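Local coordinates for protein DNA polymerase (Pyrobaculum calidifontis, PDB 5MDN) that probably extends DNA strands by adding deoxyribonucleotides from their triphosphates, as a family B DNA polymerase of a hyperthermophilic archaeon, at residues P185-E199 and D208-F222. Residues are numbered along the deposited sequence; the frame is centred on the assembly and turned at random.
Sequences PVVMLAVKTSDGREE and DRRVIRGFVDFVKEF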
# COMPACT_ATOMS: atom_id res chain seq x y z
N PRO A 185 9.38 -10.94 -26.45
CA PRO A 185 10.59 -11.04 -25.63
C PRO A 185 10.80 -9.85 -24.71
O PRO A 185 10.30 -8.75 -24.93
CB PRO A 185 11.70 -11.11 -26.68
CG PRO A 185 11.18 -10.26 -27.79
CD PRO A 185 9.68 -10.52 -27.83
N VAL A 186 11.57 -10.10 -23.64
CA VAL A 186 12.03 -9.03 -22.76
C VAL A 186 13.14 -8.27 -23.48
O VAL A 186 14.25 -8.78 -23.66
CB VAL A 186 12.52 -9.59 -21.42
CG1 VAL A 186 13.16 -8.49 -20.58
CG2 VAL A 186 11.38 -10.24 -20.66
N VAL A 187 12.83 -7.04 -23.91
CA VAL A 187 13.72 -6.31 -24.80
C VAL A 187 14.91 -5.73 -24.03
O VAL A 187 16.06 -5.86 -24.46
CB VAL A 187 12.93 -5.22 -25.55
CG1 VAL A 187 13.72 -3.91 -25.63
CG2 VAL A 187 12.55 -5.70 -26.94
N MET A 188 14.65 -5.09 -22.89
CA MET A 188 15.71 -4.49 -22.09
C MET A 188 15.43 -4.74 -20.61
O MET A 188 14.28 -4.84 -20.19
CB MET A 188 15.83 -2.98 -22.34
CG MET A 188 16.71 -2.59 -23.52
SD MET A 188 16.82 -0.80 -23.70
CE MET A 188 18.17 -0.66 -24.87
N LEU A 189 16.51 -4.83 -19.84
CA LEU A 189 16.41 -4.99 -18.39
C LEU A 189 17.61 -4.30 -17.76
O LEU A 189 18.75 -4.75 -17.94
CB LEU A 189 16.36 -6.47 -18.00
CG LEU A 189 15.98 -6.84 -16.56
CD1 LEU A 189 15.37 -8.23 -16.52
CD2 LEU A 189 17.19 -6.78 -15.63
N ALA A 190 17.36 -3.21 -17.04
CA ALA A 190 18.42 -2.50 -16.33
C ALA A 190 18.42 -2.87 -14.86
O ALA A 190 17.39 -3.23 -14.28
CB ALA A 190 18.26 -0.99 -16.47
N VAL A 191 19.60 -2.79 -14.25
CA VAL A 191 19.77 -2.98 -12.81
C VAL A 191 20.64 -1.85 -12.27
O VAL A 191 21.55 -1.38 -12.96
CB VAL A 191 20.39 -4.36 -12.48
CG1 VAL A 191 19.48 -5.49 -12.96
CG2 VAL A 191 21.77 -4.49 -13.11
N LYS A 192 20.33 -1.41 -11.06
CA LYS A 192 21.14 -0.42 -10.36
C LYS A 192 21.25 -0.85 -8.90
O LYS A 192 20.31 -1.42 -8.34
CB LYS A 192 20.54 0.99 -10.48
CG LYS A 192 21.47 2.10 -9.99
CD LYS A 192 20.89 3.48 -10.27
CE LYS A 192 21.69 4.56 -9.55
NZ LYS A 192 23.04 4.76 -10.14
N THR A 193 22.40 -0.56 -8.30
CA THR A 193 22.78 -1.16 -7.03
C THR A 193 23.20 -0.08 -6.05
O THR A 193 23.59 1.03 -6.43
CB THR A 193 23.93 -2.17 -7.19
OG1 THR A 193 25.17 -1.47 -7.36
CG2 THR A 193 23.70 -3.07 -8.39
N SER A 194 23.11 -0.42 -4.76
CA SER A 194 23.53 0.52 -3.72
C SER A 194 25.04 0.73 -3.73
O SER A 194 25.51 1.78 -3.27
CB SER A 194 23.06 0.01 -2.36
OG SER A 194 23.46 -1.33 -2.14
N ASP A 195 25.81 -0.25 -4.21
CA ASP A 195 27.24 -0.03 -4.42
C ASP A 195 27.49 1.15 -5.35
O ASP A 195 28.35 1.99 -5.08
CB ASP A 195 27.88 -1.30 -4.97
CG ASP A 195 28.08 -2.37 -3.92
OD1 ASP A 195 27.85 -2.09 -2.73
OD2 ASP A 195 28.47 -3.50 -4.29
N GLY A 196 26.74 1.22 -6.45
CA GLY A 196 26.97 2.23 -7.46
C GLY A 196 27.02 1.66 -8.86
O GLY A 196 27.27 2.39 -9.83
N ARG A 197 26.79 0.36 -8.99
CA ARG A 197 26.82 -0.29 -10.29
C ARG A 197 25.52 -0.05 -11.06
O ARG A 197 24.44 0.07 -10.48
CB ARG A 197 27.04 -1.80 -10.15
CG ARG A 197 28.26 -2.22 -9.36
CD ARG A 197 28.37 -3.73 -9.35
NE ARG A 197 28.90 -4.27 -8.10
CZ ARG A 197 28.88 -5.56 -7.79
NH1 ARG A 197 28.37 -6.45 -8.63
NH2 ARG A 197 29.39 -5.97 -6.63
N GLU A 198 25.65 0.03 -12.38
CA GLU A 198 24.51 -0.02 -13.28
C GLU A 198 24.87 -0.85 -14.50
O GLU A 198 26.00 -0.76 -15.01
CB GLU A 198 24.07 1.37 -13.76
CG GLU A 198 23.91 2.43 -12.68
CD GLU A 198 23.40 3.74 -13.24
OE1 GLU A 198 22.91 3.73 -14.39
OE2 GLU A 198 23.48 4.77 -12.55
N GLU A 199 23.92 -1.64 -14.99
CA GLU A 199 24.08 -2.41 -16.21
C GLU A 199 22.72 -2.60 -16.87
O GLU A 199 21.69 -2.65 -16.19
CB GLU A 199 24.75 -3.78 -15.99
CG GLU A 199 26.25 -3.72 -15.78
CD GLU A 199 26.91 -5.09 -15.89
OE1 GLU A 199 26.19 -6.07 -16.16
OE2 GLU A 199 28.14 -5.17 -15.71
N ASP A 208 15.75 -13.27 -26.28
CA ASP A 208 16.00 -12.68 -24.98
C ASP A 208 16.55 -13.70 -24.00
O ASP A 208 16.22 -13.69 -22.81
CB ASP A 208 14.73 -12.03 -24.43
CG ASP A 208 13.54 -12.95 -24.49
OD1 ASP A 208 13.43 -13.71 -25.47
OD2 ASP A 208 12.71 -12.90 -23.56
N ARG A 209 17.38 -14.62 -24.49
CA ARG A 209 18.07 -15.55 -23.59
C ARG A 209 19.22 -14.86 -22.86
O ARG A 209 19.44 -15.12 -21.67
CB ARG A 209 18.60 -16.75 -24.36
CG ARG A 209 17.55 -17.62 -25.03
CD ARG A 209 18.21 -18.75 -25.81
NE ARG A 209 17.28 -19.79 -26.21
CZ ARG A 209 17.03 -20.89 -25.50
NH1 ARG A 209 17.65 -21.09 -24.34
NH2 ARG A 209 16.17 -21.79 -25.95
N ARG A 210 19.96 -14.01 -23.56
CA ARG A 210 21.11 -13.33 -22.96
C ARG A 210 20.71 -12.44 -21.79
O ARG A 210 21.50 -12.28 -20.85
CB ARG A 210 21.84 -12.49 -24.01
CG ARG A 210 20.94 -11.51 -24.77
CD ARG A 210 21.67 -10.89 -25.96
NE ARG A 210 22.72 -9.96 -25.53
CZ ARG A 210 23.58 -9.35 -26.34
NH1 ARG A 210 23.53 -9.57 -27.65
NH2 ARG A 210 24.49 -8.53 -25.84
N VAL A 211 19.51 -11.86 -21.82
CA VAL A 211 19.13 -10.88 -20.80
C VAL A 211 18.65 -11.57 -19.53
O VAL A 211 19.04 -11.18 -18.42
CB VAL A 211 18.07 -9.91 -21.36
CG1 VAL A 211 16.94 -10.66 -22.02
CG2 VAL A 211 17.53 -9.02 -20.25
N ILE A 212 17.81 -12.59 -19.65
CA ILE A 212 17.37 -13.33 -18.47
C ILE A 212 18.56 -14.02 -17.81
O ILE A 212 18.68 -14.04 -16.58
CB ILE A 212 16.26 -14.33 -18.83
CG1 ILE A 212 15.00 -13.60 -19.30
CG2 ILE A 212 15.92 -15.22 -17.63
CD1 ILE A 212 13.89 -14.52 -19.77
N ARG A 213 19.45 -14.59 -18.62
CA ARG A 213 20.68 -15.16 -18.09
C ARG A 213 21.52 -14.09 -17.40
O ARG A 213 22.09 -14.34 -16.32
CB ARG A 213 21.48 -15.81 -19.22
CG ARG A 213 22.64 -16.66 -18.75
CD ARG A 213 22.15 -17.88 -17.99
NE ARG A 213 22.34 -17.76 -16.55
CZ ARG A 213 21.60 -18.40 -15.65
NH1 ARG A 213 20.61 -19.19 -16.04
NH2 ARG A 213 21.84 -18.24 -14.35
N GLY A 214 21.62 -12.91 -18.00
CA GLY A 214 22.40 -11.84 -17.39
C GLY A 214 21.80 -11.32 -16.10
O GLY A 214 22.52 -11.02 -15.14
N PHE A 215 20.47 -11.19 -16.06
CA PHE A 215 19.80 -10.76 -14.83
C PHE A 215 20.05 -11.75 -13.69
O PHE A 215 20.43 -11.36 -12.58
CB PHE A 215 18.31 -10.58 -15.08
CG PHE A 215 17.54 -10.14 -13.86
CD1 PHE A 215 17.97 -9.06 -13.11
CD2 PHE A 215 16.38 -10.79 -13.49
CE1 PHE A 215 17.26 -8.65 -11.99
CE2 PHE A 215 15.66 -10.39 -12.37
CZ PHE A 215 16.10 -9.32 -11.62
N VAL A 216 19.82 -13.04 -13.96
CA VAL A 216 19.99 -14.06 -12.92
C VAL A 216 21.43 -14.08 -12.43
O VAL A 216 21.69 -14.13 -11.22
CB VAL A 216 19.55 -15.44 -13.45
CG1 VAL A 216 19.88 -16.51 -12.44
CG2 VAL A 216 18.07 -15.43 -13.77
N ASP A 217 22.40 -14.04 -13.35
CA ASP A 217 23.80 -14.07 -12.95
C ASP A 217 24.18 -12.84 -12.13
O ASP A 217 24.97 -12.94 -11.19
CB ASP A 217 24.70 -14.19 -14.19
CG ASP A 217 24.72 -15.59 -14.76
OD1 ASP A 217 24.66 -16.55 -13.96
OD2 ASP A 217 24.82 -15.74 -16.00
N PHE A 218 23.62 -11.68 -12.47
CA PHE A 218 23.94 -10.47 -11.73
C PHE A 218 23.40 -10.53 -10.30
O PHE A 218 24.09 -10.14 -9.35
CB PHE A 218 23.40 -9.23 -12.45
CG PHE A 218 23.93 -7.94 -11.90
CD1 PHE A 218 25.11 -7.39 -12.39
CD2 PHE A 218 23.26 -7.27 -10.88
CE1 PHE A 218 25.60 -6.20 -11.89
CE2 PHE A 218 23.75 -6.08 -10.37
CZ PHE A 218 24.92 -5.54 -10.88
N VAL A 219 22.16 -11.00 -10.14
CA VAL A 219 21.58 -11.12 -8.80
C VAL A 219 22.41 -12.08 -7.95
O VAL A 219 22.70 -11.80 -6.78
CB VAL A 219 20.11 -11.57 -8.89
CG1 VAL A 219 19.56 -11.87 -7.50
CG2 VAL A 219 19.27 -10.51 -9.58
N LYS A 220 22.82 -13.21 -8.52
CA LYS A 220 23.67 -14.14 -7.80
C LYS A 220 25.05 -13.54 -7.55
O LYS A 220 25.67 -13.82 -6.51
CB LYS A 220 23.79 -15.45 -8.58
CG LYS A 220 22.47 -16.20 -8.75
CD LYS A 220 22.71 -17.57 -9.36
CE LYS A 220 23.31 -17.47 -10.74
NZ LYS A 220 23.42 -18.79 -11.41
N GLU A 221 25.54 -12.73 -8.48
CA GLU A 221 26.87 -12.14 -8.35
C GLU A 221 26.87 -11.07 -7.26
O GLU A 221 27.75 -11.06 -6.39
CB GLU A 221 27.29 -11.53 -9.70
CG GLU A 221 28.72 -11.05 -9.82
CD GLU A 221 29.71 -12.20 -9.73
OE1 GLU A 221 29.33 -13.32 -10.14
OE2 GLU A 221 30.85 -12.00 -9.26
N PHE A 222 25.88 -10.18 -7.28
CA PHE A 222 25.79 -9.09 -6.31
C PHE A 222 25.28 -9.57 -4.95
O PHE A 222 25.70 -9.06 -3.91
CB PHE A 222 24.89 -7.99 -6.86
CG PHE A 222 24.64 -6.86 -5.91
CD1 PHE A 222 25.69 -6.17 -5.32
CD2 PHE A 222 23.35 -6.47 -5.60
CE1 PHE A 222 25.46 -5.13 -4.45
CE2 PHE A 222 23.11 -5.43 -4.72
CZ PHE A 222 24.17 -4.76 -4.15
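Phe218 of helix 209-222 lies against Val191 and Thr193 of strand 186-193, with Glu199 and Arg197 alongside. Its CB leads to CG anti to the backbone N (chi1 -168°), which turns the ring toward the strands. From there CD1 heads for Glu199 OE1, 4.1 Å away, while Val191 CG2 stands over the CD2-CE2 side of the ring, in a CH-pi contact 3.9 Å from the centroid. CE2 meets Thr193 CG2 at the ring edge, 3.6 Å away, and CZ at the tip touches the same methyl and, more loosely, Arg197 CD. One turn earlier, Leu189 CD1 lies over a face of the Phe215 ring, its CD2 comes 3.5 Å from Phe215 CD1, and Val191 CG1 comes in at the ring edge; Val191 thus divides its two methyls between two phenylalanines. This is the RNase H-like fold of the exonuclease domain: the helix packs on one face of the mixed sheet, its direction 35° from that of strand 186-193, with helix 326-356 touching the other face. Leu189 is about 7 Å, side chain to side chain, from Asp169 and Asp236, magnesium ligands of this protein, though no metal is bound to them here. Toward the hairpin turn, Thr193 CB sits over the Phe222 ring, and Asp195 OD2 and Arg197 NH2, paired in a salt bridge, lie near its edge. Thr193 OG1 accepts from Gly196 N, three residues on, an ST motif, and from Arg197 N as well. At the helix start, Val186 N donates to Asp208 OD2 (3.0 Å, 163°) from above the carboxylate plane, and Arg243 salt-bridges the same oxygen.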